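Local coordinates for aldehyde dehydrogenase family protein (Pseudomonas syringae pv. tomato, PDB 6X9L) that acts as a long-chain aliphatic aldehyde dehydrogenase and is captured here with NAD+ and the aldehyde octanal bound, at residues 26-31 with 47-52; 54-59 with 223-228; 209-212 with 217-220. The protein carries 1 engineered substitution. One frame throughout, in Å; residues are numbered along the deposited sequence.

How the contacts relate
The three contacts form a close group at one side of the chain. Their centres lie about 15 Å apart for contacts 1 and 2, about 10 Å for 1 and 3, and about 9 Å for 2 and 3. Contact 1 closes first along the sequence, packing the chain just before helix 53-71. Contact 2 brings that helix onto the end of helix 215-224 in the Rossmann-type coenzyme-binding part. Contact 3 is nested inside the long loop that contact 2 closes, shares helix 215-224 and lies beside the adenine of NAD. The contacts also touch one another: Leu29 N meets Asp55 OD1, and Gly51 N meets Asn212 O.

Contact 1 (26-31 with 47-52); sequences SAPLSP and HVASGS
The loop 26-31, whose Pro28 rests on Ala49, runs past the end of strand 43-49 without a hydrogen bond between the two, and the backbones come nearest at Pro28 CA and Gly51 CA, 6.4 Å apart. The one apolar side-chain contact is that of Pro28 on Ala49. Pro28 points its ring at the strand, and the methyl CB of Ala49 meets the CB-CG side of that ring, with Pro28 CG 3.6 Å from Ala49 CB and Pro28 CB 3.9 Å from the same methyl. Further on, Ser30 CB lies 4.1 Å from the backbone oxygen Ser50 O. Its hydroxyl, swung opposite the backbone N (chi1 168°), is engaged with Val32 N, just beyond the loop. The third touch is equally light: Leu29 CB lies 4.1 Å from Ser52 OG. Ser52 is the N-cap residue of helix 53-71, and its OG is hydrogen-bonded to Asp55 OD2, while the other carboxylate oxygen, OD1, takes the backbone N-H of Leu29, so one aspartate in the first turn of the helix serves both segments. The loop between strands 24-26 and 33-38 is thus packed on the exit of the second strand of the antiparallel pair 33-38/43-49, just where the chain turns into helix 53-71. Gly51, backbone-bonded to Asn212, ties this exit to the chain after strand 208-210. Phe19 of strand 19-21 packs on both Pro28 and Ala49, and helix 53-71 meets Leu29 through Ala54 and Arg58.

Contact 2 (54-59 with 223-228); sequences ADVDRA and AAHPDI
Asp57 and His225 make the polar part of this contact, between the first turns of helix 53-71 and the turn that follows helix 215-224. His225 NE2 donates to Asp57 OD1 at 3.0 Å, but the bond is weak, bent to 122° at the hydrogen. The oxygen sits at the ring edge, near its plane, whereas the carboxylate stands almost square to the imidazole, the planes 88° apart. The other ring nitrogen is better engaged: His225 ND1 accepts the backbone N-H of Asp227 at 2.9 Å, with the donor lying in the ring plane. A ring that accepts at ND1 and donates at NE2 is consistent with a neutral imidazole protonated on NE2, and the ND1 bond, helped perhaps by the weak one, would fix the ring's rotation. Both residues lie in a type I turn from His225 to Ile228, whose own backbone bond, Ile228 N to His225 O, is long and weak; the ND1 bond adds a side-chain tie within it.

Apolar contact is slight. Val56 CG1 approaches His225 CD2 obliquely at 4.4 Å, and the histidine reaches the helix because its CG lies opposite the backbone N (chi1 -162°).

Around this join, Val60 of helix 53-71 receives His225, Asp227 and Ile228. Lys252 binds His225 O, and Arg64 binds Asp227 O, anchoring the turn just ahead of strand 230-234.

Contact 3 (209-212 with 217-220); sequences NLVN and EVGG. With NAD (nicotinamide-adenine-dinucleotide), chain D.
Val218 and Val211 meet through one methyl each, bringing helix 215-224 against the chain just past strand 208-210. Starting at CB, the Val218 side chain points from the helix toward the other segment and splits in two. Its CG1, opposite the backbone N (chi1 179°), reaches Val211 CG1 at 4.1 Å, and it also has Val56 CG2 of helix 53-71 as a neighbour. The other branch, CG2, comes up to the backbone oxygen of Asn212, 3.7 Å from Val218 CG2 to Asn212 O. Within the two segments, then, one methyl meets a side chain and the other a backbone carbonyl; no hydrogen bond joins them. Val211 aims its own CB back at the helix, while that of Asn212 points away from it, leaving the backbone of Asn212 to make the touch.

The Val218 side chain faces the chain just beyond the strand, and the next residue faces the coenzyme. Gly219, without a side chain, lets the adenine of NAD lie close to the helix backbone: Gly219 CA is 3.5 Å from C2A of the coenzyme. Gly220 N follows at 3.8 Å from that same carbon, and both glycines belong to the NAD pocket. The turn at 217-219, wider and pi-type, has the valine on one side and the adenine near Gly219.

In the Rossmann-type sheet, strand 208-210 runs parallel to strand 178-182, and Asn209 and Val211 bond to it through the backbone at Leu181. Helix 215-224 belongs to the crossover that leads from strand 208-210 to strand 230-234. Ala59 of helix 53-71 lies on Val211, while Phe19 of strand 19-21 packs on Val211 and Asn212.

Contact 1 (26-31 with 47-52)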
loop_
_atom_site.group_PDB
_atom_site.type_symbol
_atom_site.label_atom_id
_atom_site.label_comp_id
_atom_site.label_asym_id
_atom_site.label_seq_id
_atom_site.Cartn_x
_atom_site.Cartn_y
_atom_site.Cartn_z
ATOM N N SER A 26 -30.119 -11.752 -8.750
ATOM C CA SER A 26 -30.355 -11.643 -10.176
ATOM C C SER A 26 -29.696 -12.800 -10.905
ATOM O O SER A 26 -28.729 -13.398 -10.422
ATOM C CB SER A 26 -29.839 -10.316 -10.720
ATOM O OG SER A 26 -29.147 -9.625 -9.708
ATOM N N ALA A 27 -30.246 -13.113 -12.065
ATOM C CA ALA A 27 -29.701 -14.175 -12.885
ATOM C C ALA A 27 -28.260 -13.843 -13.263
ATOM O O ALA A 27 -27.930 -12.674 -13.468
ATOM C CB ALA A 27 -30.559 -14.358 -14.143
ATOM N N PRO A 28 -27.376 -14.832 -13.340
ATOM C CA PRO A 28 -26.090 -14.603 -13.999
ATOM C C PRO A 28 -26.284 -14.423 -15.494
ATOM O O PRO A 28 -27.245 -14.923 -16.092
ATOM C CB PRO A 28 -25.297 -15.874 -13.694
ATOM C CG PRO A 28 -26.340 -16.898 -13.464
ATOM C CD PRO A 28 -27.462 -16.189 -12.779
ATOM N N LEU A 29 -25.343 -13.691 -16.093
ATOM C CA LEU A 29 -25.329 -13.462 -17.528
ATOM C C LEU A 29 -24.820 -14.663 -18.314
ATOM O O LEU A 29 -25.014 -14.714 -19.532
ATOM C CB LEU A 29 -24.493 -12.215 -17.837
ATOM C CG LEU A 29 -25.158 -10.956 -17.262
ATOM C CD1 LEU A 29 -24.573 -9.667 -17.822
ATOM C CD2 LEU A 29 -26.656 -11.017 -17.499
ATOM N N SER A 30 -24.212 -15.637 -17.649
ATOM C CA SER A 30 -23.756 -16.871 -18.256
ATOM C C SER A 30 -24.431 -18.074 -17.606
ATOM O O SER A 30 -24.836 -18.013 -16.443
ATOM C CB SER A 30 -22.238 -17.011 -18.111
ATOM O OG SER A 30 -21.838 -18.324 -18.441
ATOM N N PRO A 31 -24.560 -19.184 -18.330
ATOM C CA PRO A 31 -25.176 -20.389 -17.763
ATOM C C PRO A 31 -24.190 -21.360 -17.137
ATOM O O PRO A 31 -24.621 -22.438 -16.714
ATOM C CB PRO A 31 -25.837 -21.018 -18.994
ATOM C CG PRO A 31 -24.856 -20.716 -20.100
ATOM C CD PRO A 31 -24.228 -19.366 -19.756
ATOM N N HIS A 47 -24.709 -26.599 -6.612
ATOM C CA HIS A 47 -24.093 -25.839 -7.678
ATOM C C HIS A 47 -24.311 -24.364 -7.412
ATOM O O HIS A 47 -25.266 -23.966 -6.742
ATOM C CB HIS A 47 -24.676 -26.191 -9.040
ATOM C CG HIS A 47 -24.429 -27.601 -9.450
ATOM N ND1 HIS A 47 -25.105 -28.668 -8.892
ATOM C CD2 HIS A 47 -23.583 -28.123 -10.367
ATOM C CE1 HIS A 47 -24.675 -29.789 -9.444
ATOM N NE2 HIS A 47 -23.755 -29.486 -10.343
ATOM N N VAL A 48 -23.409 -23.555 -7.955
ATOM C CA VAL A 48 -23.530 -22.110 -7.913
ATOM C C VAL A 48 -23.102 -21.568 -9.265
ATOM O O VAL A 48 -22.429 -22.243 -10.046
ATOM C CB VAL A 48 -22.683 -21.505 -6.784
ATOM C CG1 VAL A 48 -23.068 -22.137 -5.469
ATOM C CG2 VAL A 48 -21.218 -21.719 -7.068
ATOM N N ALA A 49 -23.513 -20.334 -9.536
ATOM C CA ALA A 49 -23.270 -19.720 -10.832
ATOM C C ALA A 49 -21.821 -19.259 -10.959
ATOM O O ALA A 49 -21.139 -18.992 -9.962
ATOM C CB ALA A 49 -24.214 -18.538 -11.043
ATOM N N SER A 50 -21.355 -19.174 -12.211
ATOM C CA SER A 50 -20.000 -18.748 -12.540
ATOM C C SER A 50 -20.075 -17.435 -13.306
ATOM O O SER A 50 -20.509 -17.408 -14.469
ATOM C CB SER A 50 -19.256 -19.807 -13.351
ATOM O OG SER A 50 -17.879 -19.474 -13.442
ATOM N N GLY A 51 -19.629 -16.355 -12.649
ATOM C CA GLY A 51 -19.748 -15.032 -13.212
ATOM C C GLY A 51 -18.788 -14.788 -14.363
ATOM O O GLY A 51 -17.758 -15.444 -14.532
ATOM N N SER A 52 -19.165 -13.816 -15.177
ATOM C CA SER A 52 -18.385 -13.309 -16.286
ATOM C C SER A 52 -17.939 -11.893 -15.954
ATOM O O SER A 52 -18.341 -11.312 -14.940
ATOM C CB SER A 52 -19.209 -13.330 -17.565
ATOM O OG SER A 52 -20.385 -12.553 -17.392
#

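Contact 2 (54-59 with 223-228)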
loop_
_atom_site.group_PDB
_atom_site.type_symbol
_atom_site.label_atom_id
_atom_site.label_comp_id
_atom_site.label_asym_id
_atom_site.label_seq_id
_atom_site.Cartn_x
_atom_site.Cartn_y
_atom_site.Cartn_z
ATOM N N ALA A 54 -19.013 -9.402 -17.479
ATOM C CA ALA A 54 -20.240 -8.607 -17.553
ATOM C C ALA A 54 -20.992 -8.599 -16.224
ATOM O O ALA A 54 -21.601 -7.587 -15.848
ATOM C CB ALA A 54 -21.141 -9.140 -18.668
ATOM N N ASP A 55 -20.994 -9.728 -15.516
ATOM C CA ASP A 55 -21.590 -9.759 -14.185
ATOM C C ASP A 55 -20.827 -8.860 -13.213
ATOM O O ASP A 55 -21.436 -8.116 -12.435
ATOM C CB ASP A 55 -21.629 -11.196 -13.682
ATOM C CG ASP A 55 -22.508 -12.068 -14.530
ATOM O OD1 ASP A 55 -23.717 -11.762 -14.596
ATOM O OD2 ASP A 55 -22.003 -13.039 -15.143
ATOM N N VAL A 56 -19.495 -8.919 -13.241
ATOM C CA VAL A 56 -18.693 -8.036 -12.407
ATOM C C VAL A 56 -18.965 -6.579 -12.762
ATOM O O VAL A 56 -18.907 -5.703 -11.895
ATOM C CB VAL A 56 -17.201 -8.400 -12.548
ATOM C CG1 VAL A 56 -16.310 -7.277 -12.053
ATOM C CG2 VAL A 56 -16.887 -9.673 -11.794
ATOM N N ASP A 57 -19.281 -6.293 -14.026
ATOM C CA ASP A 57 -19.706 -4.948 -14.413
ATOM C C ASP A 57 -21.005 -4.537 -13.715
ATOM O O ASP A 57 -21.098 -3.441 -13.149
ATOM C CB ASP A 57 -19.881 -4.871 -15.925
ATOM C CG ASP A 57 -18.586 -4.648 -16.643
ATOM O OD1 ASP A 57 -17.572 -4.419 -15.956
ATOM O OD2 ASP A 57 -18.577 -4.697 -17.892
ATOM N N ARG A 58 -22.032 -5.389 -13.765
ATOM C CA ARG A 58 -23.283 -5.031 -13.100
ATOM C C ARG A 58 -23.051 -4.775 -11.622
ATOM O O ARG A 58 -23.632 -3.856 -11.033
ATOM C CB ARG A 58 -24.322 -6.135 -13.285
ATOM C CG ARG A 58 -24.613 -6.483 -14.726
ATOM C CD ARG A 58 -25.741 -7.497 -14.825
ATOM N NE ARG A 58 -27.000 -6.965 -14.304
ATOM C CZ ARG A 58 -27.701 -7.522 -13.319
ATOM N NH1 ARG A 58 -27.274 -8.645 -12.751
ATOM N NH2 ARG A 58 -28.838 -6.961 -12.919
ATOM N N ALA A 59 -22.188 -5.566 -11.008
ATOM C CA ALA A 59 -21.964 -5.417 -9.582
ATOM C C ALA A 59 -21.216 -4.122 -9.275
ATOM O O ALA A 59 -21.609 -3.375 -8.367
ATOM C CB ALA A 59 -21.227 -6.638 -9.037
ATOM N N ALA A 223 -9.749 -7.009 -10.589
ATOM C CA ALA A 223 -8.426 -6.403 -10.465
ATOM C C ALA A 223 -8.191 -5.356 -11.542
ATOM O O ALA A 223 -7.484 -4.365 -11.304
ATOM C CB ALA A 223 -7.342 -7.484 -10.519
ATOM N N ALA A 224 -8.794 -5.541 -12.716
ATOM C CA ALA A 224 -8.586 -4.659 -13.851
ATOM C C ALA A 224 -9.684 -3.623 -14.043
ATOM O O ALA A 224 -9.595 -2.819 -14.975
ATOM C CB ALA A 224 -8.456 -5.476 -15.138
ATOM N N HIS A 225 -10.702 -3.604 -13.207
ATOM C CA HIS A 225 -11.855 -2.779 -13.526
ATOM C C HIS A 225 -11.514 -1.300 -13.370
ATOM O O HIS A 225 -10.945 -0.896 -12.350
ATOM C CB HIS A 225 -13.044 -3.148 -12.655
ATOM C CG HIS A 225 -14.350 -2.667 -13.203
ATOM N ND1 HIS A 225 -14.687 -1.332 -13.242
ATOM C CD2 HIS A 225 -15.400 -3.337 -13.739
ATOM C CE1 HIS A 225 -15.885 -1.196 -13.785
ATOM N NE2 HIS A 225 -16.342 -2.399 -14.092
ATOM N N PRO A 226 -11.858 -0.463 -14.347
ATOM C CA PRO A 226 -11.531 0.970 -14.257
ATOM C C PRO A 226 -12.315 1.729 -13.196
ATOM O O PRO A 226 -11.993 2.894 -12.924
ATOM C CB PRO A 226 -11.876 1.499 -15.658
ATOM C CG PRO A 226 -12.477 0.345 -16.417
ATOM C CD PRO A 226 -12.720 -0.778 -15.497
ATOM N N ASP A 227 -13.342 1.130 -12.608
ATOM C CA ASP A 227 -14.190 1.853 -11.677
ATOM C C ASP A 227 -14.051 1.338 -10.258
ATOM O O ASP A 227 -14.832 1.731 -9.386
ATOM C CB ASP A 227 -15.649 1.790 -12.126
ATOM C CG ASP A 227 -16.455 2.973 -11.636
ATOM O OD1 ASP A 227 -15.840 3.963 -11.199
ATOM O OD2 ASP A 227 -17.704 2.922 -11.678
ATOM N N ILE A 228 -13.074 0.475 -10.005
ATOM C CA ILE A 228 -12.813 -0.050 -8.670
ATOM C C ILE A 228 -11.612 0.685 -8.093
ATOM O O ILE A 228 -10.550 0.753 -8.717
ATOM C CB ILE A 228 -12.595 -1.571 -8.713
ATOM C CG1 ILE A 228 -13.940 -2.220 -9.042
ATOM C CG2 ILE A 228 -11.978 -2.078 -7.404
ATOM C CD1 ILE A 228 -13.961 -3.721 -9.013
#

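Contact 3 (209-212 with 217-220)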
loop_
_atom_site.group_PDB
_atom_site.type_symbol
_atom_site.label_atom_id
_atom_site.label_comp_id
_atom_site.label_asym_id
_atom_site.label_seq_id
_atom_site.Cartn_x
_atom_site.Cartn_y
_atom_site.Cartn_z
ATOM N N ASN A 209 -22.215 -6.486 -2.638
ATOM C CA ASN A 209 -22.552 -7.251 -3.828
ATOM C C ASN A 209 -21.727 -8.526 -3.878
ATOM O O ASN A 209 -20.531 -8.509 -3.584
ATOM C CB ASN A 209 -22.334 -6.416 -5.072
ATOM C CG ASN A 209 -23.191 -5.171 -5.073
ATOM O OD1 ASN A 209 -24.376 -5.232 -5.348
ATOM N ND2 ASN A 209 -22.594 -4.039 -4.750
ATOM N N LEU A 210 -22.385 -9.631 -4.245
ATOM C CA LEU A 210 -21.782 -10.958 -4.280
ATOM C C LEU A 210 -21.794 -11.522 -5.703
ATOM O O LEU A 210 -22.852 -11.597 -6.346
ATOM C CB LEU A 210 -22.530 -11.894 -3.336
ATOM C CG LEU A 210 -21.821 -13.195 -2.992
ATOM C CD1 LEU A 210 -22.347 -13.687 -1.683
ATOM C CD2 LEU A 210 -22.088 -14.210 -4.066
ATOM N N VAL A 211 -20.624 -11.917 -6.201
ATOM C CA VAL A 211 -20.537 -12.625 -7.471
ATOM C C VAL A 211 -19.670 -13.860 -7.271
ATOM O O VAL A 211 -18.576 -13.783 -6.702
ATOM C CB VAL A 211 -19.967 -11.751 -8.609
ATOM C CG1 VAL A 211 -19.964 -12.533 -9.910
ATOM C CG2 VAL A 211 -20.763 -10.459 -8.765
ATOM N N ASN A 212 -20.155 -14.999 -7.741
ATOM C CA ASN A 212 -19.391 -16.231 -7.694
ATOM C C ASN A 212 -18.650 -16.433 -9.009
ATOM O O ASN A 212 -19.044 -15.913 -10.058
ATOM C CB ASN A 212 -20.310 -17.415 -7.409
ATOM C CG ASN A 212 -20.728 -17.480 -5.965
ATOM O OD1 ASN A 212 -19.915 -17.245 -5.066
ATOM N ND2 ASN A 212 -22.001 -17.799 -5.725
ATOM N N GLU A 217 -11.145 -15.380 -13.829
ATOM C CA GLU A 217 -12.164 -14.702 -14.629
ATOM C C GLU A 217 -12.840 -13.567 -13.857
ATOM O O GLU A 217 -12.780 -12.404 -14.266
ATOM C CB GLU A 217 -13.203 -15.713 -15.118
ATOM C CG GLU A 217 -14.043 -15.158 -16.258
ATOM C CD GLU A 217 -15.103 -16.117 -16.745
ATOM O OE1 GLU A 217 -15.079 -17.292 -16.307
ATOM O OE2 GLU A 217 -15.960 -15.688 -17.557
ATOM N N VAL A 218 -13.509 -13.894 -12.751
ATOM C CA VAL A 218 -14.158 -12.865 -11.935
ATOM C C VAL A 218 -13.114 -12.008 -11.207
ATOM O O VAL A 218 -13.084 -10.779 -11.355
ATOM C CB VAL A 218 -15.156 -13.520 -10.961
ATOM C CG1 VAL A 218 -15.825 -12.472 -10.095
ATOM C CG2 VAL A 218 -16.201 -14.338 -11.750
ATOM N N GLY A 219 -12.223 -12.642 -10.443
ATOM C CA GLY A 219 -11.151 -11.893 -9.794
ATOM C C GLY A 219 -10.321 -11.064 -10.759
ATOM O O GLY A 219 -9.910 -9.946 -10.434
ATOM N N GLY A 220 -10.042 -11.603 -11.952
ATOM C CA GLY A 220 -9.283 -10.836 -12.923
ATOM C C GLY A 220 -10.030 -9.599 -13.382
ATOM O O GLY A 220 -9.454 -8.503 -13.469
HETATM P PA NAD D . -5.865 -18.922 -3.841
HETATM O O1A NAD D . -4.736 -17.955 -3.891
HETATM O O2A NAD D . -5.712 -20.058 -4.777
HETATM O O5B NAD D . -7.282 -18.180 -4.086
HETATM C C5B NAD D . -7.700 -17.106 -3.263
HETATM C C4B NAD D . -8.822 -16.318 -3.953
HETATM O O4B NAD D . -8.323 -15.767 -5.154
HETATM C C3B NAD D . -10.003 -17.184 -4.369
HETATM O O3B NAD D . -11.189 -16.417 -4.208
HETATM C C2B NAD D . -9.764 -17.455 -5.845
HETATM O O2B NAD D . -10.957 -17.652 -6.574
HETATM C C1B NAD D . -9.140 -16.151 -6.254
HETATM N N9A NAD D . -8.234 -16.251 -7.390
HETATM C C8A NAD D . -7.480 -17.329 -7.807
HETATM N N7A NAD D . -6.746 -16.915 -8.868
HETATM C C5A NAD D . -7.023 -15.613 -9.118
HETATM C C6A NAD D . -6.562 -14.713 -10.066
HETATM N N6A NAD D . -5.548 -15.047 -10.863
HETATM N N1A NAD D . -7.039 -13.419 -10.045
HETATM C C2A NAD D . -7.959 -13.020 -9.104
HETATM N N3A NAD D . -8.417 -13.916 -8.161
HETATM C C4A NAD D . -7.952 -15.186 -8.185
HETATM O O3 NAD D . -6.075 -19.345 -2.301
HETATM P PN NAD D . -5.878 -20.784 -1.612
HETATM O O1N NAD D . -4.458 -21.197 -1.728
HETATM O O2N NAD D . -6.940 -21.699 -2.064
HETATM O O5D NAD D . -6.185 -20.212 -0.113
HETATM C C5D NAD D . -5.312 -20.534 0.941
HETATM C C4D NAD D . -4.181 -19.504 0.973
HETATM O O4D NAD D . -4.653 -18.289 1.529
HETATM C C3D NAD D . -3.047 -19.978 1.862
HETATM O O3D NAD D . -1.829 -19.529 1.323
HETATM C C2D NAD D . -3.297 -19.210 3.134
HETATM O O2D NAD D . -2.128 -19.051 3.909
HETATM C C1D NAD D . -3.810 -17.882 2.586
HETATM N N1N NAD D . -4.481 -17.172 3.682
HETATM C C2N NAD D . -3.931 -16.019 4.171
HETATM C C3N NAD D . -4.525 -15.364 5.242
HETATM C C7N NAD D . -3.952 -14.110 5.825
HETATM O O7N NAD D . -4.789 -13.373 6.680
HETATM N N7N NAD D . -2.703 -13.716 5.561
HETATM C C4N NAD D . -5.676 -15.887 5.819
HETATM C C5N NAD D . -6.218 -17.063 5.320
HETATM C C6N NAD D . -5.604 -17.708 4.253
#